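Local coordinates for glutathione transferase o1 (Bombyx mori, PDB 3RBT), which belongs to the Omega glutathione transferases and probably conjugates glutathione to substrates or carries out glutathione-dependent reductions, at residues H39-L42 against L43-A47; L186-L189 against R190-D194. All blocks are in the same frame, centred on the assembly; numbering follows the deposited sequence.

Contact 1: residues H39-L42 against L43-A47; sequences HRVL and LVLEA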
loop_
_atom_site.group_PDB
_atom_site.type_symbol
_atom_site.label_atom_id
_atom_site.label_comp_id
_atom_site.label_asym_id
_atom_site.label_seq_id
_atom_site.Cartn_x
_atom_site.Cartn_y
_atom_site.Cartn_z
ATOM N N HIS A 39 8.242 13.299 8.185
ATOM C CA HIS A 39 8.600 14.398 7.267
ATOM C C HIS A 39 7.597 14.462 6.103
ATOM O O HIS A 39 7.080 15.535 5.770
ATOM C CB HIS A 39 10.027 14.192 6.749
ATOM C CG HIS A 39 10.615 15.379 6.038
ATOM N ND1 HIS A 39 11.947 15.439 5.683
ATOM C CD2 HIS A 39 10.063 16.549 5.628
ATOM C CE1 HIS A 39 12.184 16.584 5.066
ATOM N NE2 HIS A 39 11.059 17.277 5.025
ATOM N N ARG A 40 7.321 13.300 5.514
ATOM C CA ARG A 40 6.246 13.099 4.543
ATOM C C ARG A 40 4.916 13.723 4.929
ATOM O O ARG A 40 4.317 14.465 4.149
ATOM C CB ARG A 40 5.985 11.605 4.382
ATOM C CG ARG A 40 6.556 10.987 3.175
ATOM C CD ARG A 40 5.981 9.582 3.013
ATOM N NE ARG A 40 6.559 8.960 1.831
ATOM C CZ ARG A 40 6.501 7.672 1.535
ATOM N NH1 ARG A 40 5.883 6.820 2.339
ATOM N NH2 ARG A 40 7.074 7.249 0.418
ATOM N N VAL A 41 4.435 13.368 6.118
ATOM C CA VAL A 41 3.162 13.859 6.605
ATOM C C VAL A 41 3.233 15.363 6.903
ATOM O O VAL A 41 2.273 16.086 6.644
ATOM C CB VAL A 41 2.665 13.057 7.836
ATOM C CG1 VAL A 41 1.314 13.589 8.312
ATOM C CG2 VAL A 41 2.552 11.561 7.486
ATOM N N LEU A 42 4.361 15.836 7.434
ATOM C CA LEU A 42 4.545 17.282 7.639
ATOM C C LEU A 42 4.441 18.073 6.327
ATOM O O LEU A 42 3.832 19.136 6.292
ATOM C CB LEU A 42 5.874 17.597 8.353
ATOM C CG LEU A 42 5.968 17.212 9.837
ATOM C CD1 LEU A 42 7.418 17.293 10.336
ATOM C CD2 LEU A 42 5.047 18.087 10.697
ATOM N N LEU A 43 5.041 17.550 5.264
ATOM C CA LEU A 43 4.976 18.188 3.941
ATOM C C LEU A 43 3.542 18.329 3.413
ATOM O O LEU A 43 3.147 19.400 2.945
ATOM C CB LEU A 43 5.827 17.415 2.927
ATOM C CG LEU A 43 7.339 17.426 3.167
ATOM C CD1 LEU A 43 8.062 16.497 2.165
ATOM C CD2 LEU A 43 7.932 18.845 3.180
ATOM N N VAL A 44 2.778 17.238 3.504
ATOM C CA VAL A 44 1.387 17.198 3.039
ATOM C C VAL A 44 0.493 18.147 3.835
ATOM O O VAL A 44 -0.243 18.950 3.250
ATOM C CB VAL A 44 0.842 15.741 3.031
ATOM C CG1 VAL A 44 -0.666 15.703 2.724
ATOM C CG2 VAL A 44 1.615 14.920 2.006
ATOM N N LEU A 45 0.572 18.074 5.162
ATOM C CA LEU A 45 -0.173 18.995 6.034
ATOM C C LEU A 45 0.060 20.453 5.662
ATOM O O LEU A 45 -0.878 21.262 5.608
ATOM C CB LEU A 45 0.233 18.792 7.492
ATOM C CG LEU A 45 -0.298 17.555 8.221
ATOM C CD1 LEU A 45 0.620 17.241 9.385
ATOM C CD2 LEU A 45 -1.739 17.782 8.703
ATOM N N GLU A 46 1.322 20.782 5.415
ATOM C CA GLU A 46 1.717 22.140 5.068
ATOM C C GLU A 46 1.184 22.487 3.670
ATOM O O GLU A 46 0.565 23.531 3.483
ATOM C CB GLU A 46 3.246 22.270 5.150
ATOM C CG GLU A 46 3.770 23.686 5.395
ATOM C CD GLU A 46 3.587 24.168 6.829
ATOM O OE1 GLU A 46 4.065 23.512 7.775
ATOM O OE2 GLU A 46 2.968 25.227 7.010
ATOM N N ALA A 47 1.377 21.581 2.707
ATOM C CA ALA A 47 0.854 21.767 1.344
ATOM C C ALA A 47 -0.654 22.011 1.330
ATOM O O ALA A 47 -1.147 22.831 0.561
ATOM C CB ALA A 47 1.200 20.575 0.467
#
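Helix 36-47 is the crossover helix of the beta-alpha-beta unit that joins strands 27-31 and 52-56 in the thioredoxin-like N-terminal domain of this glutathione transferase, and its residues His39 and Leu43 meet one turn apart. Four successive i to i+4 backbone bonds join 39-42 to 43-47. Leu43 N reaches His39 O at 2.9 Å and Leu45 N reaches Val41 O at 3.0 Å. Val44 N to Arg40 O and Glu46 N to Leu42 O continue the pattern.

On the face turned to helix 174-186 of the C-terminal domain, with CG anti to the backbone N (chi1 -168°) and beside the carbonyl carbon, the imidazole of His39 leans towards Leu43, one turn on. CD2 thereby comes to 3.8 Å from Leu43 CG, and NE2 to 4.0 Å from Leu43 CD2, the leucine meeting the ring obliquely. A histidine suits the place because its ring carbons pack on the leucine while ND1 hydrogen-bonds to NH1 of Arg185. With an alanine in place of Leu43, the imidazole would probably lose its apolar neighbour on the helix, opening a gap beside CD2 and NE2.

The extended Arg40 side chain takes its polar end to partners outside the segments: NE bonds to Met178 O and NH1 to Ser92 OG. Val41 and Leu45 also pack on helix 92-102, where their branched apolar groups touch Ile95 and Leu99 respectively, as befits a helix buried on several sides. Between themselves they meet through one methyl each, Val41 CG1 lying 3.9 Å from Leu45 CD1, while that same CD1 also rests 3.4 Å from Val41 O.

Contact 2: residues L186-L189 against R190-D194; sequences LYLL and RCVND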
loop_
_atom_site.group_PDB
_atom_site.type_symbol
_atom_site.label_atom_id
_atom_site.label_comp_id
_atom_site.label_asym_id
_atom_site.label_seq_id
_atom_site.Cartn_x
_atom_site.Cartn_y
_atom_site.Cartn_z
ATOM N N LEU A 186 19.524 12.284 0.988
ATOM C CA LEU A 186 20.617 11.807 0.128
ATOM C C LEU A 186 21.754 12.808 -0.034
ATOM O O LEU A 186 22.912 12.408 -0.145
ATOM C CB LEU A 186 20.105 11.371 -1.245
ATOM C CG LEU A 186 19.173 10.157 -1.254
ATOM C CD1 LEU A 186 18.724 9.828 -2.674
ATOM C CD2 LEU A 186 19.824 8.943 -0.588
ATOM N N TYR A 187 21.420 14.102 -0.041
ATOM C CA TYR A 187 22.427 15.164 -0.151
ATOM C C TYR A 187 23.520 15.077 0.931
ATOM O O TYR A 187 24.618 15.588 0.736
ATOM C CB TYR A 187 21.775 16.559 -0.139
ATOM C CG TYR A 187 20.892 16.876 -1.341
ATOM C CD1 TYR A 187 21.443 17.209 -2.581
ATOM C CD2 TYR A 187 19.507 16.873 -1.225
ATOM C CE1 TYR A 187 20.627 17.512 -3.679
ATOM C CE2 TYR A 187 18.686 17.174 -2.307
ATOM C CZ TYR A 187 19.249 17.485 -3.528
ATOM O OH TYR A 187 18.425 17.781 -4.586
ATOM N N LEU A 188 23.225 14.429 2.063
ATOM C CA LEU A 188 24.232 14.239 3.113
ATOM C C LEU A 188 25.458 13.490 2.569
ATOM O O LEU A 188 26.567 13.663 3.071
ATOM C CB LEU A 188 23.649 13.520 4.343
ATOM C CG LEU A 188 23.307 12.018 4.316
ATOM C CD1 LEU A 188 24.529 11.139 4.523
ATOM C CD2 LEU A 188 22.258 11.671 5.362
ATOM N N LEU A 189 25.240 12.678 1.535
ATOM C CA LEU A 189 26.281 11.841 0.957
ATOM C C LEU A 189 27.397 12.669 0.324
ATOM O O LEU A 189 28.492 12.162 0.097
ATOM C CB LEU A 189 25.687 10.876 -0.076
ATOM C CG LEU A 189 26.049 9.405 0.139
ATOM C CD1 LEU A 189 24.943 8.710 0.911
ATOM C CD2 LEU A 189 26.316 8.683 -1.181
ATOM N N ARG A 190 27.111 13.941 0.050
ATOM C CA ARG A 190 28.106 14.854 -0.488
ATOM C C ARG A 190 29.114 15.230 0.594
ATOM O O ARG A 190 30.246 15.593 0.286
ATOM C CB ARG A 190 27.450 16.105 -1.082
ATOM C CG ARG A 190 28.267 16.731 -2.211
ATOM C CD ARG A 190 27.748 18.100 -2.653
ATOM N NE ARG A 190 26.327 18.086 -3.004
ATOM C CZ ARG A 190 25.796 18.765 -4.021
ATOM N NH1 ARG A 190 26.582 19.495 -4.814
ATOM N NH2 ARG A 190 24.486 18.700 -4.259
ATOM N N CYS A 191 28.693 15.129 1.855
ATOM C CA CYS A 191 29.598 15.298 2.991
ATOM C C CYS A 191 30.510 14.075 3.164
ATOM O O CYS A 191 31.651 14.207 3.620
ATOM C CB CYS A 191 28.819 15.568 4.284
ATOM S SG CYS A 191 27.632 16.946 4.198
ATOM N N VAL A 192 30.004 12.895 2.801
ATOM C CA VAL A 192 30.770 11.648 2.904
ATOM C C VAL A 192 31.800 11.540 1.783
ATOM O O VAL A 192 32.997 11.416 2.046
ATOM C CB VAL A 192 29.866 10.382 2.877
ATOM C CG1 VAL A 192 30.712 9.118 3.115
ATOM C CG2 VAL A 192 28.749 10.491 3.904
ATOM N N ASN A 193 31.324 11.574 0.539
ATOM C CA ASN A 193 32.203 11.497 -0.629
ATOM C C ASN A 193 31.748 12.475 -1.705
ATOM O O ASN A 193 30.971 12.119 -2.595
ATOM C CB ASN A 193 32.271 10.062 -1.173
ATOM C CG ASN A 193 33.456 9.830 -2.109
ATOM O OD1 ASN A 193 33.926 10.745 -2.798
ATOM N ND2 ASN A 193 33.934 8.590 -2.145
ATOM N N ASP A 194 32.247 13.704 -1.600
ATOM C CA ASP A 194 31.877 14.809 -2.476
ATOM C C ASP A 194 31.937 14.439 -3.955
ATOM O O ASP A 194 30.974 14.646 -4.695
ATOM C CB ASP A 194 32.794 16.008 -2.202
ATOM C CG ASP A 194 32.381 17.245 -2.966
ATOM O OD1 ASP A 194 32.997 17.527 -4.014
ATOM O OD2 ASP A 194 31.436 17.930 -2.526
#
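The side chains of Tyr187 and Arg190 extend next to each other in a common direction, where the chain leaves helix 174-186 through a type I turn (Leu186 to Leu189) and enters the short, weakly bonded helix at about 189-192. Followed outward, Arg190 begins with CB 3.4 Å from Tyr187 O, the same carbonyl that accepts the bond from Arg190 N (3.1 Å). CG stands anti to the backbone N (chi1 -152°), and the bend at chi3 (-54°) then brings the guanidinium alongside the phenol ring. There NH2 ends 3.8 Å from Tyr187 CD1, edge against edge, the two planes nearly coplanar. Phe197 of helix 194-202 touches both side chains.

On another side Leu188 CD1 faces Val192 CG2 at 4.3 Å, a loose apolar touch beside Phe141, which both side chains contact. Leu189 O takes a bond from Asn193 N (2.9 Å) and a weak one from Val192 N, so one carbonyl serves two successive N-H groups. Asn193 suits the next start, since its short amide caps helix 194-202 by accepting from Lys196 N.

Because NH2 lies near the plane of the phenol ring and not over its face, this geometry is no cation-pi stack; the guanidinium gains van der Waals contact with the tyrosine, and the firm hydrogen bonds between the segments are all made by the backbone.

In the fold
Contact 1 is buried, its centre about 8 Å from the centre of the chain, whereas the centre of contact 2, only partly buried, lies about 19 Å from it. Their centres are about 25 Å apart, and their nearest atoms, about 9 Å from each other, do not touch. Each belongs to a different domain, yet helix 174-186 relates them: its side chains pack on residues of 39-42, and its end leads into 186-194. The chemistry follows the setting. Regular i to i+4 bonding and aliphatic packing, with the buried His39 and Arg40 given polar partners, suit an enclosed helix, while 186-194 mixes turn, short helix and cap, with polar side chains toward the periphery.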